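Local coordinates for protein putative transcriptional regulator (Streptomyces coelicolor, PDB 2HXI) that probably binds regulatory DNA as a TetR-family transcription factor, through a predicted helix-turn-helix, at residues 195-199 against 200-204; 212-215 against 216-219. All blocks are in the same frame, centred on the assembly; numbering follows the deposited sequence.

Contact 1. Residues 195-199 against 200-204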
loop_
_atom_site.group_PDB
_atom_site.type_symbol
_atom_site.label_atom_id
_atom_site.label_comp_id
_atom_site.label_asym_id
_atom_site.label_seq_id
_atom_site.Cartn_x
_atom_site.Cartn_y
_atom_site.Cartn_z
ATOM N N LEU B 195 -19.255 13.920 -10.500
ATOM C CA LEU B 195 -19.806 14.471 -11.750
ATOM C C LEU B 195 -21.042 13.677 -12.093
ATOM O O LEU B 195 -20.937 12.501 -12.443
ATOM C CB LEU B 195 -18.797 14.442 -12.885
ATOM C CG LEU B 195 -17.562 15.263 -12.765
ATOM C CD1 LEU B 195 -16.792 14.978 -14.057
ATOM C CD2 LEU B 195 -17.849 16.746 -12.618
ATOM N N GLY B 196 -22.209 14.306 -11.948
ATOM C CA GLY B 196 -23.472 13.675 -12.264
ATOM C C GLY B 196 -24.218 13.245 -10.993
ATOM O O GLY B 196 -25.365 12.888 -11.047
ATOM N N ALA B 197 -23.564 13.328 -9.834
ATOM C CA ALA B 197 -24.199 12.978 -8.540
ATOM C C ALA B 197 -25.345 13.887 -8.191
ATOM O O ALA B 197 -25.238 15.118 -8.319
ATOM C CB ALA B 197 -23.126 13.037 -7.407
ATOM N N ASP B 198 -26.441 13.324 -7.720
ATOM C CA ASP B 198 -27.592 14.102 -7.256
ATOM C C ASP B 198 -27.168 14.847 -5.976
ATOM O O ASP B 198 -26.796 14.203 -5.008
ATOM C CB ASP B 198 -28.756 13.111 -6.979
ATOM C CG ASP B 198 -29.991 13.757 -6.362
ATOM O OD1 ASP B 198 -30.011 14.960 -6.090
ATOM O OD2 ASP B 198 -30.998 13.018 -6.134
ATOM N N PRO B 199 -27.276 16.193 -5.951
ATOM C CA PRO B 199 -26.810 16.875 -4.716
ATOM C C PRO B 199 -27.736 16.698 -3.533
ATOM O O PRO B 199 -27.301 16.864 -2.393
ATOM C CB PRO B 199 -26.716 18.339 -5.132
ATOM C CG PRO B 199 -27.853 18.455 -6.178
ATOM C CD PRO B 199 -27.794 17.161 -6.948
ATOM N N GLU B 200 -29.004 16.326 -3.753
ATOM C CA GLU B 200 -29.846 15.983 -2.608
ATOM C C GLU B 200 -29.510 14.626 -2.021
ATOM O O GLU B 200 -29.673 14.467 -0.808
ATOM C CB GLU B 200 -31.369 16.096 -2.906
ATOM C CG GLU B 200 -32.225 14.858 -2.512
ATOM C CD GLU B 200 -33.608 15.210 -1.914
ATOM O OE1 GLU B 200 -34.516 15.676 -2.675
ATOM O OE2 GLU B 200 -33.781 15.036 -0.678
ATOM N N ARG B 201 -29.076 13.656 -2.834
ATOM C CA ARG B 201 -28.704 12.290 -2.310
ATOM C C ARG B 201 -27.290 12.360 -1.699
ATOM O O ARG B 201 -26.944 11.597 -0.755
ATOM C CB ARG B 201 -28.711 11.193 -3.412
ATOM C CG ARG B 201 -28.384 9.738 -2.901
ATOM C CD ARG B 201 -28.611 8.627 -3.988
ATOM N NE ARG B 201 -28.208 7.247 -3.607
ATOM C CZ ARG B 201 -27.918 6.287 -4.501
ATOM N NH1 ARG B 201 -27.934 6.530 -5.818
ATOM N NH2 ARG B 201 -27.582 5.079 -4.100
ATOM N N PHE B 202 -26.472 13.251 -2.257
ATOM C CA PHE B 202 -25.051 13.286 -1.839
ATOM C C PHE B 202 -24.589 14.700 -1.464
ATOM O O PHE B 202 -23.753 15.316 -2.182
ATOM C CB PHE B 202 -24.113 12.721 -2.915
ATOM C CG PHE B 202 -24.425 11.280 -3.310
ATOM C CD1 PHE B 202 -24.013 10.183 -2.519
ATOM C CD2 PHE B 202 -25.082 11.038 -4.499
ATOM C CE1 PHE B 202 -24.290 8.896 -2.885
ATOM C CE2 PHE B 202 -25.381 9.726 -4.911
ATOM C CZ PHE B 202 -24.996 8.660 -4.117
ATOM N N PRO B 203 -25.167 15.260 -0.388
ATOM C CA PRO B 203 -24.907 16.665 -0.055
ATOM C C PRO B 203 -23.484 16.951 0.314
ATOM O O PRO B 203 -22.926 18.019 -0.074
ATOM C CB PRO B 203 -25.807 16.941 1.140
ATOM C CG PRO B 203 -26.109 15.508 1.727
ATOM C CD PRO B 203 -26.166 14.642 0.522
ATOM N N ALA B 204 -22.866 16.026 1.069
ATOM C CA ALA B 204 -21.491 16.256 1.482
ATOM C C ALA B 204 -20.562 16.210 0.268
ATOM O O ALA B 204 -19.691 17.030 0.098
ATOM C CB ALA B 204 -21.068 15.208 2.567
#

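Contact 2. Residues 212-215 against 216-219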
loop_
_atom_site.group_PDB
_atom_site.type_symbol
_atom_site.label_atom_id
_atom_site.label_comp_id
_atom_site.label_asym_id
_atom_site.label_seq_id
_atom_site.Cartn_x
_atom_site.Cartn_y
_atom_site.Cartn_z
ATOM N N ILE B 212 -11.760 18.320 -3.427
ATOM C CA ILE B 212 -11.072 17.063 -3.146
ATOM C C ILE B 212 -10.048 16.761 -4.244
ATOM O O ILE B 212 -10.357 16.847 -5.478
ATOM C CB ILE B 212 -12.108 15.937 -3.006
ATOM C CG1 ILE B 212 -12.815 16.132 -1.633
ATOM C CG2 ILE B 212 -11.415 14.605 -3.076
ATOM C CD1 ILE B 212 -13.976 15.277 -1.411
ATOM N N ARG B 213 -8.822 16.468 -3.799
ATOM C CA ARG B 213 -7.703 16.092 -4.662
ATOM C C ARG B 213 -7.824 14.634 -5.138
ATOM O O ARG B 213 -8.256 13.767 -4.357
ATOM C CB ARG B 213 -6.412 16.238 -3.894
ATOM C CG ARG B 213 -5.959 17.693 -3.551
ATOM C CD ARG B 213 -6.027 18.705 -4.681
ATOM N NE ARG B 213 -5.350 18.341 -5.934
ATOM C CZ ARG B 213 -4.028 18.323 -6.146
ATOM N NH1 ARG B 213 -3.149 18.624 -5.176
ATOM N NH2 ARG B 213 -3.578 18.002 -7.355
ATOM N N PRO B 214 -7.383 14.314 -6.381
ATOM C CA PRO B 214 -7.435 12.864 -6.729
ATOM C C PRO B 214 -6.529 12.027 -5.824
ATOM O O PRO B 214 -5.556 12.547 -5.304
ATOM C CB PRO B 214 -6.893 12.827 -8.178
ATOM C CG PRO B 214 -7.175 14.186 -8.675
ATOM C CD PRO B 214 -6.882 15.113 -7.505
ATOM N N LEU B 215 -6.884 10.752 -5.640
ATOM C CA LEU B 215 -6.131 9.845 -4.779
ATOM C C LEU B 215 -4.683 9.653 -5.220
ATOM O O LEU B 215 -3.845 9.311 -4.402
ATOM C CB LEU B 215 -6.846 8.475 -4.611
ATOM C CG LEU B 215 -8.215 8.467 -3.949
ATOM C CD1 LEU B 215 -8.826 7.039 -4.002
ATOM C CD2 LEU B 215 -8.171 9.021 -2.538
ATOM N N GLY B 216 -4.391 9.909 -6.497
ATOM C CA GLY B 216 -3.020 9.768 -6.969
ATOM C C GLY B 216 -2.172 11.035 -6.895
ATOM O O GLY B 216 -0.998 10.996 -7.272
ATOM N N ALA B 217 -2.781 12.158 -6.493
ATOM C CA ALA B 217 -2.116 13.470 -6.458
ATOM C C ALA B 217 -1.522 13.649 -5.073
ATOM O O ALA B 217 -1.951 12.967 -4.137
ATOM C CB ALA B 217 -3.148 14.580 -6.701
ATOM N N ASP B 218 -0.554 14.562 -4.930
ATOM C CA ASP B 218 -0.021 14.972 -3.607
ATOM C C ASP B 218 0.415 13.778 -2.696
ATOM O O ASP B 218 0.287 13.834 -1.437
ATOM C CB ASP B 218 -1.066 15.872 -2.900
ATOM C CG ASP B 218 -0.473 16.743 -1.825
ATOM O OD1 ASP B 218 0.633 17.337 -2.013
ATOM O OD2 ASP B 218 -1.152 16.904 -0.773
ATOM N N ARG B 219 0.963 12.714 -3.302
ATOM C CA ARG B 219 1.299 11.499 -2.505
ATOM C C ARG B 219 2.447 11.717 -1.533
ATOM O O ARG B 219 2.465 11.061 -0.471
ATOM C CB ARG B 219 1.634 10.271 -3.369
ATOM C CG ARG B 219 0.555 9.689 -4.230
ATOM C CD ARG B 219 -0.708 9.283 -3.480
ATOM N NE ARG B 219 -0.644 7.964 -2.878
ATOM C CZ ARG B 219 -1.545 6.967 -3.070
ATOM N NH1 ARG B 219 -2.576 7.061 -3.866
ATOM N NH2 ARG B 219 -1.350 5.800 -2.447
#

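Contact 1. Residues 195-199 against 200-204
Asp-198 folds back onto Glu-200, Arg-201 and Phe-202 in an Asx turn that leads into helix 203-208 of the C-terminal, tetracycline repressor-like domain. The turn is closed by the side chain: OD1 of Asp-198 accepts the N-H of Glu-200 at 2.9 Å. With CG anti to the backbone N (chi1 175°), the carboxylate is carried forward over the next peptides, and the amide meets OD1 from above the carboxylate plane, about 50° out of it. The backbone carbonyl of the same residue takes two further donors. Asp-198 O receives the N-H of Phe-202 at 2.9 Å, nearly in line with the carbonyl (C=O...N 162°), and the N-H of Arg-201 adds a weak bond to Asp-198 O at 3.2 Å. Asp-198 thus accepts from three successive amides just before the helix, one of them only weakly.

Around these bonds the packing is modest. The carbonyl of Asp-198 also lies at the edge of the Phe-202 ring, near its plane, with O 3.6 Å from CD2, and CB of Ala-197 meets CD2 of Phe-202 obliquely at 4.0 Å. On one face the ring carries the extended Arg-201 chain, whose CG sits 3.6 Å above the ring plane, offset toward the rim.

Phe-202 holds the N-cap position. The second subunit completes the surroundings: its Glu-138 accepts a hydrogen bond from the N-H of Ala-204 in the first turn of the helix and packs on Phe-202, while its Arg-134 covers Ala-197. Pro-203, which has no N-H to give, instead turns its CA toward the carbonyl of Pro-199, in a CA-H...O contact with CA 3.4 Å from O.

Contact 2. Residues 212-215 against 216-219
Pro-214 and Ala-217 close a type I beta turn in the loop that joins helix 203-208 to helix 219-237, and an arginine at the start of the latter reaches back to tie the turn to it. The N-H of Ala-217 is bonded to Pro-214 O at 3.0 Å; the bond is fairly straight at the hydrogen (162°), although the donor stands above the carbonyl plane. The turn also brings CB of Ala-217 to 3.9 Å from CD of the Pro-214 ring.

The same methyl meets Arg-213, whose chain, bent at chi2 and chi3, lays one face of its guanidinium over it: CB of Ala-217 lies 3.5 Å above the plane, toward the rim. Arg-213 does not pair with Asp-218, since NH1 of the former and OD1 of the latter are 5.1 Å apart. The carboxylate of Asp-218, at the N-cap position but making no capping bond, instead forms a salt bridge through OD2 with Arg-160 of the second subunit.

Arg-219 curls back by bends at chi2 and chi3 (-56° and -84°) to place NH1 2.6 Å from Leu-215 O, the donor again above the carbonyl plane. Its NH1 gives a second hydrogen bond to Gly-124 O of the second subunit, the residue against which the buried Leu-215 packs. NH1 therefore links carbonyls of two chains. Its bond to Gly-124 O of the second subunit, with the bridge from Asp-218 to Arg-160 of that subunit, ties this turn to the dimer partner, and the guanidinium charge probably strengthens both NH1 bonds.

Contact 1 and contact 2 follow one another along the chain, with helix 203-208 beginning within the first and ending before the second, which leads into helix 219-237. Their centres are 21 Å apart and their nearest atoms about 6 Å, so they do not touch. Both belong to the C-terminal domain and lie on the same side of the chain's centre, contact 1 about 37 Å from it and contact 2 about 19 Å, measured between centres. This segment thus extends outward as an arm along the second subunit: contact 2 meets its helices 117-126 and 154-173, contact 1 its helix 131-146, and both turns contribute to the dimer interface.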